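Local atomic coordinates of non-toxic crystal protein (Bacillus thuringiensis, PDB entry 2D42), a protein that forms part of the parasporal inclusion, is non-toxic, and yet closely resembles beta-pore-forming toxins in structure. Residues N54-D59 against L158-F163; R61-T66 against G73-S78; F77-T82 against G154-E159; D140-R145 against T236-V241. One frame throughout, in Å; residues are numbered along the deposited sequence.

How the interactions relate
Interaction 1 pairs strands within one sheet layer, and backbone hydrogen bonds dominate it. Interactions 2, 3 and 4 instead join layers facing each other, with no backbone bonds across them. Strand 150-185 serves interactions 1 and 3, which share Leu158. Strand 71-94 serves interactions 2 and 3, which share Phe77. Interaction 3 is buried, and rings and aliphatic carbons carry it. Interactions 1 and 2 are partly buried. Interaction 2 is also apolar, but exposed Arg61 lies at its margin. Interaction 4 is at the surface, where a carboxylate, a hydroxyl and a water join the packing. Tyr156 of interaction 3 makes a short hydrogen bond to Asp140 of interaction 4.

Interaction 1 (N54-D59 against L158-F163); sequences NHIVLD and LEQGAF
An antiparallel beta ladder joins Asn54, His55 and Ile56 to Gln160, Glu159 and Leu158. Asn54 and Gln160 form a hydrogen-bonded pair: Gln160 N to Asn54 O is 2.9 Å, and Asn54 N to Gln160 O is 3.0 Å. Ile56 and Leu158 form the next such pair. Ile56 N lies 2.8 Å from Leu158 O, and Leu158 N 2.6 Å from Ile56 O. Between them sits the non-hydrogen-bonded pair His55-Glu159. These two side chains lie alongside each other. His55 CE1 approaches Glu159 OE2 at 3.1 Å, with ring and carboxylate planes 51° apart. No hydrogen bond forms there; Glu159 OE1 is held by Gln235. On the other face, Ile56 CD1 rests against the amide of Gln160, 3.3 Å from OE1. The Ile56 chain is extended (chi2 173°), which carries CD1 along to that amide. Leu58 CD1 packs on Leu158 CB at 3.5 Å, and Tyr81 of strand 71-94 touches both leucines. Beyond Ile56 the regular ladder breaks. Leu58 and Asp59 both pair with the single residue Tyr156, which is the pattern of a classic beta bulge.

Interaction 2 (R61-T66 against G73-S78); sequences RIITNT and GVFSFS
Strands 61-65 and 73-78 run antiparallel at 168°, with axes 8.3 Å apart, so Arg61 and Ile63 meet Gly73 and Phe75 through side chains and not through a backbone ladder. No hydrogen bond crosses the gap. Ile63 is the main link. Its side chain and that of Phe75 come from opposite directions. Ile63 CD1 lies over one face of the Phe75 ring, 3.9 Å from the centroid and 19° off the normal, a CH-pi contact displaced toward the rim. Ile63 CG1 sits 3.5 Å from Phe75 CE1. The extended isoleucine also carries CD1 on to the backbone of the facing strand, where it lies 3.9 Å from Gly73 CA and 3.7 Å from Val74 N. Gly73 has no side chain, which leaves room for this methyl group. The two strands follow each other in the chain but bond to different neighbours, Arg61 and Ile63 to strand 150-185, and Gly73 and Phe75 to strand 129-146. This is a beta-arch closing one end of a beta-sandwich. Asn65 lies near the connection, hydrogen-bonded to Thr67, Asn69 and Val146. Arg61 works by its aliphatic part. Its CB lies 3.9 Å from Phe75 CE1. A bend at CG (chi2 -63°) turns the rest of the chain outward, and CG itself lies 3.9 Å from Phe77 CE1. The guanidinium leads away from the facing strand, and its NE makes a long, weak ion pair with Asp59. Arg61 O approaches the Phe75 ring obliquely, 3.5 Å from CE1.

Interaction 3 (F77-T82 against G154-E159); sequences FSNAYT and GVYTLE
Phe77 begins the contact by lying against Tyr156, the two side chains sliding past each other in opposite directions. Their ring planes are only 7° apart, but the centroids are 4.8 Å apart and the rings barely overlap. Each ring instead receives the other residue's CB. Tyr156 CB sits over the centre of the Phe77 ring, 3.7 Å from the centroid. Phe77 CB lies over the Tyr156 ring, also 3.7 Å from its centroid and nearer the rim. At the far end of Phe77, CZ lies 3.6 Å from Gly154 O, which is near the ring plane at the edge. Strands 71-94 and 150-185 belong to facing layers of a beta-sandwich; the axes of segments 77-82 and 154-159 come within 9.3 Å and cross at -34°. Next, Asn79 brings its amide to the edge of the Tyr156 ring, but the model is too tight there for its detail to be trusted. The phenol oxygen of Tyr156 makes a very short hydrogen bond to Asp140. Tyr81 takes Leu158 CD2 over one ring face, 3.9 Å from the centroid. The nearest ring atom, Tyr81 CD2, is 3.5 Å from that methyl.

Interaction 4 (D140-R145 against T236-V241); sequences DSQTIR and TFIDVV
Asp140 and Thr236 meet at one end of a beta-sandwich contact, in which strands 129-146 and 219-244 face each other. The axes of segments 140-145 and 236-241 are 8.0 Å apart and 25° from parallel. This end is tight. Thr236 OG1 donates to Asp140 OD2 at 2.6 Å, arriving from above the carboxylate, 52° out of its plane. Thr236 OG1 stands between its backbone N and carbonyl carbon (chi1 57°), which turns it to the acid. The phenol oxygen of Tyr156, of strand 150-185, is also modelled against OD2, unusually close. Ile238 packs close by. Its CD1 lies 3.7 Å from Asp140 CB, and its CG2 lies 3.7 Å from Gln142 CB as the two side chains slide past each other. Tyr156 and Phe77 also touch Ile238. The other end is looser. Ile144 and Val240 reach each other tip to tip, with CG1 to CG1 at 4.0 Å. Gln142 bends at CG, and its amide turns to polar partners. Gln142 NE2 donates to Thr143 O at 2.8 Å. A water then bridges the strands, donating to Gln142 OE1 at 3.1 Å and to Ile238 O at 2.6 Å.

Interaction 1 (N54-D59 against L158-F163)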
loop_
_atom_site.group_PDB
_atom_site.type_symbol
_atom_site.label_atom_id
_atom_site.label_comp_id
_atom_site.label_asym_id
_atom_site.label_seq_id
_atom_site.Cartn_x
_atom_site.Cartn_y
_atom_site.Cartn_z
ATOM N N ASN A 54 -13.991 -3.822 -16.417
ATOM C CA ASN A 54 -14.002 -3.313 -17.781
ATOM C C ASN A 54 -13.330 -4.369 -18.639
ATOM O O ASN A 54 -12.366 -4.997 -18.208
ATOM C CB ASN A 54 -13.205 -2.010 -17.922
ATOM C CG ASN A 54 -13.891 -0.825 -17.273
ATOM O OD1 ASN A 54 -15.109 -0.795 -17.131
ATOM N ND2 ASN A 54 -13.106 0.174 -16.904
ATOM N N HIS A 55 -13.848 -4.564 -19.842
ATOM C CA HIS A 55 -13.293 -5.531 -20.779
ATOM C C HIS A 55 -12.461 -4.752 -21.786
ATOM O O HIS A 55 -12.997 -4.051 -22.641
ATOM C CB HIS A 55 -14.418 -6.290 -21.483
ATOM C CG HIS A 55 -14.828 -7.551 -20.786
ATOM N ND1 HIS A 55 -15.017 -7.624 -19.423
ATOM C CD2 HIS A 55 -15.079 -8.792 -21.268
ATOM C CE1 HIS A 55 -15.363 -8.856 -19.094
ATOM N NE2 HIS A 55 -15.408 -9.585 -20.196
ATOM N N ILE A 56 -11.145 -4.877 -21.656
ATOM C CA ILE A 56 -10.191 -4.184 -22.506
ATOM C C ILE A 56 -9.651 -5.058 -23.639
ATOM O O ILE A 56 -9.126 -6.146 -23.399
ATOM C CB ILE A 56 -8.990 -3.705 -21.669
ATOM C CG1 ILE A 56 -9.485 -2.815 -20.530
ATOM C CG2 ILE A 56 -7.993 -2.960 -22.546
ATOM C CD1 ILE A 56 -8.402 -2.430 -19.557
ATOM N N VAL A 57 -9.783 -4.578 -24.870
ATOM C CA VAL A 57 -9.264 -5.308 -26.019
ATOM C C VAL A 57 -7.770 -5.012 -26.104
ATOM O O VAL A 57 -7.363 -3.912 -26.478
ATOM C CB VAL A 57 -9.950 -4.869 -27.322
ATOM C CG1 VAL A 57 -9.258 -5.514 -28.532
ATOM C CG2 VAL A 57 -11.415 -5.277 -27.283
ATOM N N LEU A 58 -6.957 -5.993 -25.724
ATOM C CA LEU A 58 -5.503 -5.852 -25.741
ATOM C C LEU A 58 -4.919 -5.997 -27.138
ATOM O O LEU A 58 -3.928 -5.346 -27.476
ATOM C CB LEU A 58 -4.863 -6.909 -24.827
ATOM C CG LEU A 58 -5.126 -6.830 -23.317
ATOM C CD1 LEU A 58 -4.518 -8.045 -22.624
ATOM C CD2 LEU A 58 -4.535 -5.545 -22.760
ATOM N N ASP A 59 -5.538 -6.843 -27.960
ATOM C CA ASP A 59 -5.022 -7.076 -29.306
ATOM C C ASP A 59 -6.090 -7.753 -30.163
ATOM O O ASP A 59 -7.072 -8.288 -29.652
ATOM C CB ASP A 59 -3.797 -7.999 -29.205
ATOM C CG ASP A 59 -2.756 -7.749 -30.285
ATOM O OD1 ASP A 59 -3.075 -7.177 -31.357
ATOM O OD2 ASP A 59 -1.597 -8.162 -30.049
ATOM N N LEU A 158 -8.735 -8.317 -21.945
ATOM C CA LEU A 158 -8.325 -8.318 -20.552
ATOM C C LEU A 158 -9.478 -7.833 -19.696
ATOM O O LEU A 158 -10.090 -6.797 -19.978
ATOM C CB LEU A 158 -7.129 -7.393 -20.314
ATOM C CG LEU A 158 -6.797 -7.141 -18.833
ATOM C CD1 LEU A 158 -6.306 -8.430 -18.187
ATOM C CD2 LEU A 158 -5.741 -6.055 -18.702
ATOM N N GLU A 159 -9.785 -8.592 -18.653
ATOM C CA GLU A 159 -10.829 -8.198 -17.729
ATOM C C GLU A 159 -10.092 -7.438 -16.627
ATOM O O GLU A 159 -9.310 -8.025 -15.875
ATOM C CB GLU A 159 -11.521 -9.427 -17.163
ATOM C CG GLU A 159 -12.695 -9.121 -16.284
ATOM C CD GLU A 159 -13.495 -10.367 -15.988
ATOM O OE1 GLU A 159 -13.145 -11.089 -15.029
ATOM O OE2 GLU A 159 -14.460 -10.635 -16.738
ATOM N N GLN A 160 -10.331 -6.132 -16.556
ATOM C CA GLN A 160 -9.681 -5.281 -15.575
ATOM C C GLN A 160 -10.600 -4.868 -14.438
ATOM O O GLN A 160 -11.663 -4.287 -14.664
ATOM C CB GLN A 160 -9.133 -4.021 -16.247
ATOM C CG GLN A 160 -8.326 -3.130 -15.309
ATOM C CD GLN A 160 -7.816 -1.880 -15.991
ATOM O OE1 GLN A 160 -8.600 -1.101 -16.531
ATOM N NE2 GLN A 160 -6.497 -1.675 -15.968
ATOM N N GLY A 161 -10.176 -5.176 -13.213
ATOM C CA GLY A 161 -10.949 -4.817 -12.039
ATOM C C GLY A 161 -10.520 -3.462 -11.509
ATOM O O GLY A 161 -9.444 -2.961 -11.842
ATOM N N ALA A 162 -11.366 -2.858 -10.684
ATOM C CA ALA A 162 -11.064 -1.562 -10.099
ATOM C C ALA A 162 -11.573 -1.612 -8.673
ATOM O O ALA A 162 -12.510 -2.354 -8.377
ATOM C CB ALA A 162 -11.763 -0.443 -10.881
ATOM N N PHE A 163 -10.969 -0.829 -7.786
ATOM C CA PHE A 163 -11.398 -0.850 -6.393
ATOM C C PHE A 163 -11.028 0.437 -5.672
ATOM O O PHE A 163 -10.202 1.211 -6.132
ATOM C CB PHE A 163 -10.734 -2.032 -5.677
ATOM C CG PHE A 163 -9.237 -1.979 -5.730
ATOM C CD1 PHE A 163 -8.514 -1.310 -4.747
ATOM C CD2 PHE A 163 -8.553 -2.505 -6.823
ATOM C CE1 PHE A 163 -7.132 -1.158 -4.861
ATOM C CE2 PHE A 163 -7.173 -2.356 -6.946
ATOM C CZ PHE A 163 -6.464 -1.678 -5.959
#

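Interaction 2 (R61-T66 against G73-S78)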
loop_
_atom_site.group_PDB
_atom_site.type_symbol
_atom_site.label_atom_id
_atom_site.label_comp_id
_atom_site.label_asym_id
_atom_site.label_seq_id
_atom_site.Cartn_x
_atom_site.Cartn_y
_atom_site.Cartn_z
ATOM N N ARG A 61 -5.981 -10.004 -34.022
ATOM C CA ARG A 61 -5.208 -10.461 -35.178
ATOM C C ARG A 61 -6.076 -11.293 -36.097
ATOM O O ARG A 61 -7.111 -11.821 -35.687
ATOM C CB ARG A 61 -3.995 -11.287 -34.736
ATOM C CG ARG A 61 -2.941 -10.475 -34.043
ATOM C CD ARG A 61 -2.372 -9.436 -35.000
ATOM N NE ARG A 61 -1.872 -8.275 -34.287
ATOM C CZ ARG A 61 -1.599 -7.106 -34.860
ATOM N NH1 ARG A 61 -1.774 -6.937 -36.165
ATOM N NH2 ARG A 61 -1.155 -6.100 -34.122
ATOM N N ILE A 62 -5.627 -11.435 -37.336
ATOM C CA ILE A 62 -6.385 -12.173 -38.321
ATOM C C ILE A 62 -5.596 -13.231 -39.067
ATOM O O ILE A 62 -4.467 -12.998 -39.483
ATOM C CB ILE A 62 -6.979 -11.196 -39.363
ATOM C CG1 ILE A 62 -7.923 -10.215 -38.658
ATOM C CG2 ILE A 62 -7.691 -11.978 -40.472
ATOM C CD1 ILE A 62 -8.458 -9.116 -39.533
ATOM N N ILE A 63 -6.193 -14.407 -39.219
ATOM C CA ILE A 63 -5.570 -15.475 -39.987
ATOM C C ILE A 63 -6.576 -15.783 -41.083
ATOM O O ILE A 63 -7.683 -16.239 -40.809
ATOM C CB ILE A 63 -5.314 -16.729 -39.141
ATOM C CG1 ILE A 63 -4.278 -16.408 -38.056
ATOM C CG2 ILE A 63 -4.847 -17.866 -40.042
ATOM C CD1 ILE A 63 -3.931 -17.589 -37.155
ATOM N N THR A 64 -6.203 -15.502 -42.322
ATOM C CA THR A 64 -7.101 -15.730 -43.440
ATOM C C THR A 64 -6.727 -16.948 -44.269
ATOM O O THR A 64 -5.574 -17.107 -44.662
ATOM C CB THR A 64 -7.123 -14.527 -44.376
ATOM O OG1 THR A 64 -7.422 -13.345 -43.627
ATOM C CG2 THR A 64 -8.170 -14.724 -45.468
ATOM N N ASN A 65 -7.703 -17.807 -44.536
ATOM C CA ASN A 65 -7.445 -18.988 -45.353
ATOM C C ASN A 65 -8.101 -18.797 -46.710
ATOM O O ASN A 65 -9.320 -18.932 -46.851
ATOM C CB ASN A 65 -7.991 -20.249 -44.689
ATOM C CG ASN A 65 -7.824 -21.480 -45.566
ATOM O OD1 ASN A 65 -7.208 -21.416 -46.629
ATOM N ND2 ASN A 65 -8.372 -22.601 -45.125
ATOM N N THR A 66 -7.295 -18.465 -47.710
ATOM C CA THR A 66 -7.820 -18.262 -49.048
ATOM C C THR A 66 -7.694 -19.533 -49.884
ATOM O O THR A 66 -7.745 -19.482 -51.107
ATOM C CB THR A 66 -7.087 -17.112 -49.761
ATOM O OG1 THR A 66 -5.728 -17.488 -50.004
ATOM C CG2 THR A 66 -7.109 -15.851 -48.894
ATOM N N GLY A 73 -4.619 -22.836 -37.341
ATOM C CA GLY A 73 -4.061 -21.527 -37.074
ATOM C C GLY A 73 -3.803 -21.417 -35.586
ATOM O O GLY A 73 -4.438 -22.100 -34.791
ATOM N N VAL A 74 -2.855 -20.577 -35.205
ATOM C CA VAL A 74 -2.548 -20.390 -33.798
ATOM C C VAL A 74 -2.268 -18.916 -33.547
ATOM O O VAL A 74 -1.431 -18.311 -34.224
ATOM C CB VAL A 74 -1.304 -21.215 -33.359
ATOM C CG1 VAL A 74 -0.914 -20.852 -31.935
ATOM C CG2 VAL A 74 -1.615 -22.715 -33.419
ATOM N N PHE A 75 -3.005 -18.345 -32.601
ATOM C CA PHE A 75 -2.823 -16.956 -32.208
ATOM C C PHE A 75 -1.984 -16.974 -30.934
ATOM O O PHE A 75 -2.392 -17.549 -29.926
ATOM C CB PHE A 75 -4.166 -16.285 -31.893
ATOM C CG PHE A 75 -5.030 -16.047 -33.098
ATOM C CD1 PHE A 75 -4.692 -15.075 -34.031
ATOM C CD2 PHE A 75 -6.192 -16.786 -33.291
ATOM C CE1 PHE A 75 -5.500 -14.839 -35.141
ATOM C CE2 PHE A 75 -7.011 -16.557 -34.405
ATOM C CZ PHE A 75 -6.661 -15.581 -35.327
ATOM N N SER A 76 -0.807 -16.367 -30.985
ATOM C CA SER A 76 0.042 -16.295 -29.808
ATOM C C SER A 76 0.124 -14.825 -29.379
ATOM O O SER A 76 0.714 -13.993 -30.073
ATOM C CB SER A 76 1.440 -16.828 -30.112
ATOM O OG SER A 76 2.298 -16.538 -29.029
ATOM N N PHE A 77 -0.462 -14.525 -28.223
ATOM C CA PHE A 77 -0.494 -13.169 -27.699
ATOM C C PHE A 77 0.415 -12.946 -26.496
ATOM O O PHE A 77 0.577 -13.818 -25.647
ATOM C CB PHE A 77 -1.923 -12.805 -27.287
ATOM C CG PHE A 77 -2.882 -12.671 -28.437
ATOM C CD1 PHE A 77 -2.793 -11.594 -29.317
ATOM C CD2 PHE A 77 -3.903 -13.600 -28.615
ATOM C CE1 PHE A 77 -3.714 -11.442 -30.357
ATOM C CE2 PHE A 77 -4.824 -13.459 -29.649
ATOM C CZ PHE A 77 -4.730 -12.378 -30.520
ATOM N N SER A 78 0.981 -11.748 -26.434
ATOM C CA SER A 78 1.851 -11.330 -25.347
ATOM C C SER A 78 1.657 -9.833 -25.196
ATOM O O SER A 78 2.048 -9.063 -26.067
ATOM C CB SER A 78 3.315 -11.619 -25.672
ATOM O OG SER A 78 4.158 -10.966 -24.738
#

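Interaction 3 (F77-T82 against G154-E159)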
loop_
_atom_site.group_PDB
_atom_site.type_symbol
_atom_site.label_atom_id
_atom_site.label_comp_id
_atom_site.label_asym_id
_atom_site.label_seq_id
_atom_site.Cartn_x
_atom_site.Cartn_y
_atom_site.Cartn_z
ATOM N N PHE A 77 -0.462 -14.525 -28.223
ATOM C CA PHE A 77 -0.494 -13.169 -27.699
ATOM C C PHE A 77 0.415 -12.946 -26.496
ATOM O O PHE A 77 0.577 -13.818 -25.647
ATOM C CB PHE A 77 -1.923 -12.805 -27.287
ATOM C CG PHE A 77 -2.882 -12.671 -28.437
ATOM C CD1 PHE A 77 -2.793 -11.594 -29.317
ATOM C CD2 PHE A 77 -3.903 -13.600 -28.615
ATOM C CE1 PHE A 77 -3.714 -11.442 -30.357
ATOM C CE2 PHE A 77 -4.824 -13.459 -29.649
ATOM C CZ PHE A 77 -4.730 -12.378 -30.520
ATOM N N SER A 78 0.981 -11.748 -26.434
ATOM C CA SER A 78 1.851 -11.330 -25.347
ATOM C C SER A 78 1.657 -9.833 -25.196
ATOM O O SER A 78 2.048 -9.063 -26.067
ATOM C CB SER A 78 3.315 -11.619 -25.672
ATOM O OG SER A 78 4.158 -10.966 -24.738
ATOM N N ASN A 79 1.057 -9.415 -24.094
ATOM C CA ASN A 79 0.833 -8.002 -23.893
ATOM C C ASN A 79 1.123 -7.613 -22.444
ATOM O O ASN A 79 0.587 -8.199 -21.505
ATOM C CB ASN A 79 -0.606 -7.672 -24.314
ATOM C CG ASN A 79 -0.897 -8.084 -25.773
ATOM O OD1 ASN A 79 -0.562 -7.371 -26.722
ATOM N ND2 ASN A 79 -1.500 -9.253 -25.945
ATOM N N ALA A 80 2.009 -6.637 -22.272
ATOM C CA ALA A 80 2.385 -6.169 -20.945
ATOM C C ALA A 80 1.518 -4.977 -20.574
ATOM O O ALA A 80 1.760 -3.865 -21.030
ATOM C CB ALA A 80 3.866 -5.776 -20.927
ATOM N N TYR A 81 0.507 -5.222 -19.744
ATOM C CA TYR A 81 -0.425 -4.189 -19.311
ATOM C C TYR A 81 -0.038 -3.603 -17.959
ATOM O O TYR A 81 0.300 -4.327 -17.026
ATOM C CB TYR A 81 -1.841 -4.764 -19.211
ATOM C CG TYR A 81 -2.924 -3.717 -19.316
ATOM C CD1 TYR A 81 -3.196 -3.093 -20.539
ATOM C CD2 TYR A 81 -3.654 -3.323 -18.195
ATOM C CE1 TYR A 81 -4.174 -2.098 -20.644
ATOM C CE2 TYR A 81 -4.633 -2.331 -18.284
ATOM C CZ TYR A 81 -4.887 -1.720 -19.513
ATOM O OH TYR A 81 -5.839 -0.727 -19.610
ATOM N N THR A 82 -0.122 -2.285 -17.857
ATOM C CA THR A 82 0.226 -1.587 -16.631
ATOM C C THR A 82 -0.993 -1.057 -15.907
ATOM O O THR A 82 -1.748 -0.262 -16.460
ATOM C CB THR A 82 1.145 -0.398 -16.914
ATOM O OG1 THR A 82 2.376 -0.873 -17.464
ATOM C CG2 THR A 82 1.421 0.377 -15.633
ATOM N N GLY A 154 -9.016 -13.328 -34.156
ATOM C CA GLY A 154 -8.796 -13.552 -32.743
ATOM C C GLY A 154 -8.639 -12.242 -31.987
ATOM O O GLY A 154 -7.761 -11.443 -32.298
ATOM N N VAL A 155 -9.490 -12.038 -30.985
ATOM C CA VAL A 155 -9.471 -10.828 -30.163
ATOM C C VAL A 155 -9.039 -11.210 -28.751
ATOM O O VAL A 155 -9.638 -12.088 -28.128
ATOM C CB VAL A 155 -10.884 -10.172 -30.105
ATOM C CG1 VAL A 155 -10.887 -9.014 -29.127
ATOM C CG2 VAL A 155 -11.286 -9.680 -31.500
ATOM N N TYR A 156 -7.981 -10.557 -28.278
ATOM C CA TYR A 156 -7.406 -10.784 -26.946
ATOM C C TYR A 156 -7.975 -9.726 -26.009
ATOM O O TYR A 156 -7.751 -8.527 -26.202
ATOM C CB TYR A 156 -5.875 -10.666 -27.031
ATOM C CG TYR A 156 -5.112 -11.188 -25.830
ATOM C CD1 TYR A 156 -5.558 -12.303 -25.115
ATOM C CD2 TYR A 156 -3.906 -10.603 -25.448
ATOM C CE1 TYR A 156 -4.809 -12.823 -24.045
ATOM C CE2 TYR A 156 -3.151 -11.112 -24.388
ATOM C CZ TYR A 156 -3.602 -12.222 -23.695
ATOM O OH TYR A 156 -2.821 -12.757 -22.687
ATOM N N THR A 157 -8.732 -10.176 -25.012
ATOM C CA THR A 157 -9.379 -9.289 -24.054
ATOM C C THR A 157 -8.897 -9.447 -22.622
ATOM O O THR A 157 -8.676 -10.565 -22.143
ATOM C CB THR A 157 -10.906 -9.519 -24.060
ATOM O OG1 THR A 157 -11.418 -9.205 -25.355
ATOM C CG2 THR A 157 -11.598 -8.653 -23.014
ATOM N N LEU A 158 -8.735 -8.317 -21.945
ATOM C CA LEU A 158 -8.325 -8.318 -20.552
ATOM C C LEU A 158 -9.478 -7.833 -19.696
ATOM O O LEU A 158 -10.090 -6.797 -19.978
ATOM C CB LEU A 158 -7.129 -7.393 -20.314
ATOM C CG LEU A 158 -6.797 -7.141 -18.833
ATOM C CD1 LEU A 158 -6.306 -8.430 -18.187
ATOM C CD2 LEU A 158 -5.741 -6.055 -18.702
ATOM N N GLU A 159 -9.785 -8.592 -18.653
ATOM C CA GLU A 159 -10.829 -8.198 -17.729
ATOM C C GLU A 159 -10.092 -7.438 -16.627
ATOM O O GLU A 159 -9.310 -8.025 -15.875
ATOM C CB GLU A 159 -11.521 -9.427 -17.163
ATOM C CG GLU A 159 -12.695 -9.121 -16.284
ATOM C CD GLU A 159 -13.495 -10.367 -15.988
ATOM O OE1 GLU A 159 -13.145 -11.089 -15.029
ATOM O OE2 GLU A 159 -14.460 -10.635 -16.738
#

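Interaction 4 (D140-R145 against T236-V241)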
loop_
_atom_site.group_PDB
_atom_site.type_symbol
_atom_site.label_atom_id
_atom_site.label_comp_id
_atom_site.label_asym_id
_atom_site.label_seq_id
_atom_site.Cartn_x
_atom_site.Cartn_y
_atom_site.Cartn_z
ATOM N N ASP A 140 -0.961 -15.566 -23.789
ATOM C CA ASP A 140 -1.962 -16.586 -24.070
ATOM C C ASP A 140 -1.915 -16.961 -25.538
ATOM O O ASP A 140 -1.439 -16.190 -26.376
ATOM C CB ASP A 140 -3.368 -16.079 -23.720
ATOM C CG ASP A 140 -3.586 -15.955 -22.224
ATOM O OD1 ASP A 140 -3.710 -16.997 -21.555
ATOM O OD2 ASP A 140 -3.622 -14.819 -21.714
ATOM N N SER A 141 -2.403 -18.153 -25.848
ATOM C CA SER A 141 -2.430 -18.608 -27.226
ATOM C C SER A 141 -3.734 -19.334 -27.462
ATOM O O SER A 141 -4.416 -19.720 -26.517
ATOM C CB SER A 141 -1.254 -19.542 -27.518
ATOM O OG SER A 141 -1.436 -20.793 -26.880
ATOM N N GLN A 142 -4.085 -19.514 -28.726
ATOM C CA GLN A 142 -5.321 -20.195 -29.079
ATOM C C GLN A 142 -5.198 -20.846 -30.445
ATOM O O GLN A 142 -4.871 -20.183 -31.432
ATOM C CB GLN A 142 -6.483 -19.202 -29.107
ATOM C CG GLN A 142 -7.785 -19.776 -29.667
ATOM C CD GLN A 142 -8.441 -20.757 -28.727
ATOM O OE1 GLN A 142 -8.832 -20.398 -27.619
ATOM N NE2 GLN A 142 -8.561 -22.007 -29.158
ATOM N N THR A 143 -5.471 -22.143 -30.501
ATOM C CA THR A 143 -5.404 -22.872 -31.752
ATOM C C THR A 143 -6.798 -22.889 -32.343
ATOM O O THR A 143 -7.787 -22.983 -31.619
ATOM C CB THR A 143 -4.915 -24.306 -31.524
ATOM O OG1 THR A 143 -3.667 -24.262 -30.821
ATOM C CG2 THR A 143 -4.707 -25.014 -32.854
ATOM N N ILE A 144 -6.874 -22.807 -33.663
ATOM C CA ILE A 144 -8.156 -22.762 -34.343
ATOM C C ILE A 144 -8.075 -23.448 -35.693
ATOM O O ILE A 144 -7.024 -23.463 -36.324
ATOM C CB ILE A 144 -8.583 -21.288 -34.575
ATOM C CG1 ILE A 144 -9.991 -21.231 -35.151
ATOM C CG2 ILE A 144 -7.602 -20.602 -35.523
ATOM C CD1 ILE A 144 -11.039 -21.720 -34.188
ATOM N N ARG A 145 -9.186 -24.020 -36.135
ATOM C CA ARG A 145 -9.215 -24.660 -37.433
ATOM C C ARG A 145 -9.937 -23.703 -38.352
ATOM O O ARG A 145 -11.115 -23.409 -38.157
ATOM C CB ARG A 145 -9.956 -25.997 -37.379
ATOM C CG ARG A 145 -10.076 -26.663 -38.743
ATOM C CD ARG A 145 -10.604 -28.087 -38.636
ATOM N NE ARG A 145 -9.679 -28.947 -37.901
ATOM C CZ ARG A 145 -9.845 -30.255 -37.731
ATOM N NH1 ARG A 145 -10.908 -30.866 -38.243
ATOM N NH2 ARG A 145 -8.945 -30.955 -37.051
ATOM N N THR A 236 -7.761 -13.131 -18.717
ATOM C CA THR A 236 -7.813 -12.805 -20.133
ATOM C C THR A 236 -8.682 -13.782 -20.899
ATOM O O THR A 236 -8.933 -14.901 -20.446
ATOM C CB THR A 236 -6.421 -12.830 -20.761
ATOM O OG1 THR A 236 -5.833 -14.120 -20.550
ATOM C CG2 THR A 236 -5.538 -11.763 -20.143
ATOM N N PHE A 237 -9.150 -13.344 -22.062
ATOM C CA PHE A 237 -9.979 -14.182 -22.911
ATOM C C PHE A 237 -9.538 -14.021 -24.356
ATOM O O PHE A 237 -9.163 -12.924 -24.782
ATOM C CB PHE A 237 -11.461 -13.771 -22.861
ATOM C CG PHE A 237 -12.067 -13.746 -21.483
ATOM C CD1 PHE A 237 -12.104 -12.565 -20.746
ATOM C CD2 PHE A 237 -12.649 -14.896 -20.942
ATOM C CE1 PHE A 237 -12.715 -12.524 -19.490
ATOM C CE2 PHE A 237 -13.262 -14.869 -19.690
ATOM C CZ PHE A 237 -13.296 -13.681 -18.964
ATOM N N ILE A 238 -9.576 -15.112 -25.108
ATOM C CA ILE A 238 -9.276 -15.032 -26.525
ATOM C C ILE A 238 -10.549 -15.515 -27.201
ATOM O O ILE A 238 -10.985 -16.637 -26.978
ATOM C CB ILE A 238 -8.110 -15.934 -26.962
ATOM C CG1 ILE A 238 -6.790 -15.419 -26.374
ATOM C CG2 ILE A 238 -8.036 -15.951 -28.487
ATOM C CD1 ILE A 238 -5.564 -16.253 -26.743
ATOM N N ASP A 239 -11.171 -14.648 -27.988
ATOM C CA ASP A 239 -12.381 -15.018 -28.698
ATOM C C ASP A 239 -12.095 -14.987 -30.192
ATOM O O ASP A 239 -11.553 -14.018 -30.718
ATOM C CB ASP A 239 -13.521 -14.064 -28.345
ATOM C CG ASP A 239 -13.914 -14.158 -26.881
ATOM O OD1 ASP A 239 -14.477 -15.198 -26.473
ATOM O OD2 ASP A 239 -13.648 -13.199 -26.137
ATOM N N VAL A 240 -12.465 -16.064 -30.866
ATOM C CA VAL A 240 -12.233 -16.176 -32.292
ATOM C C VAL A 240 -13.530 -16.248 -33.090
ATOM O O VAL A 240 -14.352 -17.136 -32.882
ATOM C CB VAL A 240 -11.398 -17.424 -32.605
ATOM C CG1 VAL A 240 -11.066 -17.477 -34.088
ATOM C CG2 VAL A 240 -10.132 -17.423 -31.758
ATOM N N VAL A 241 -13.708 -15.291 -33.990
ATOM C CA VAL A 241 -14.873 -15.265 -34.852
ATOM C C VAL A 241 -14.400 -15.798 -36.200
ATOM O O VAL A 241 -13.496 -15.230 -36.821
ATOM C CB VAL A 241 -15.416 -13.836 -35.039
ATOM C CG1 VAL A 241 -16.469 -13.825 -36.146
ATOM C CG2 VAL A 241 -16.024 -13.332 -33.732
HETATM O O HOH W 1 -11.505 -18.959 -28.104
#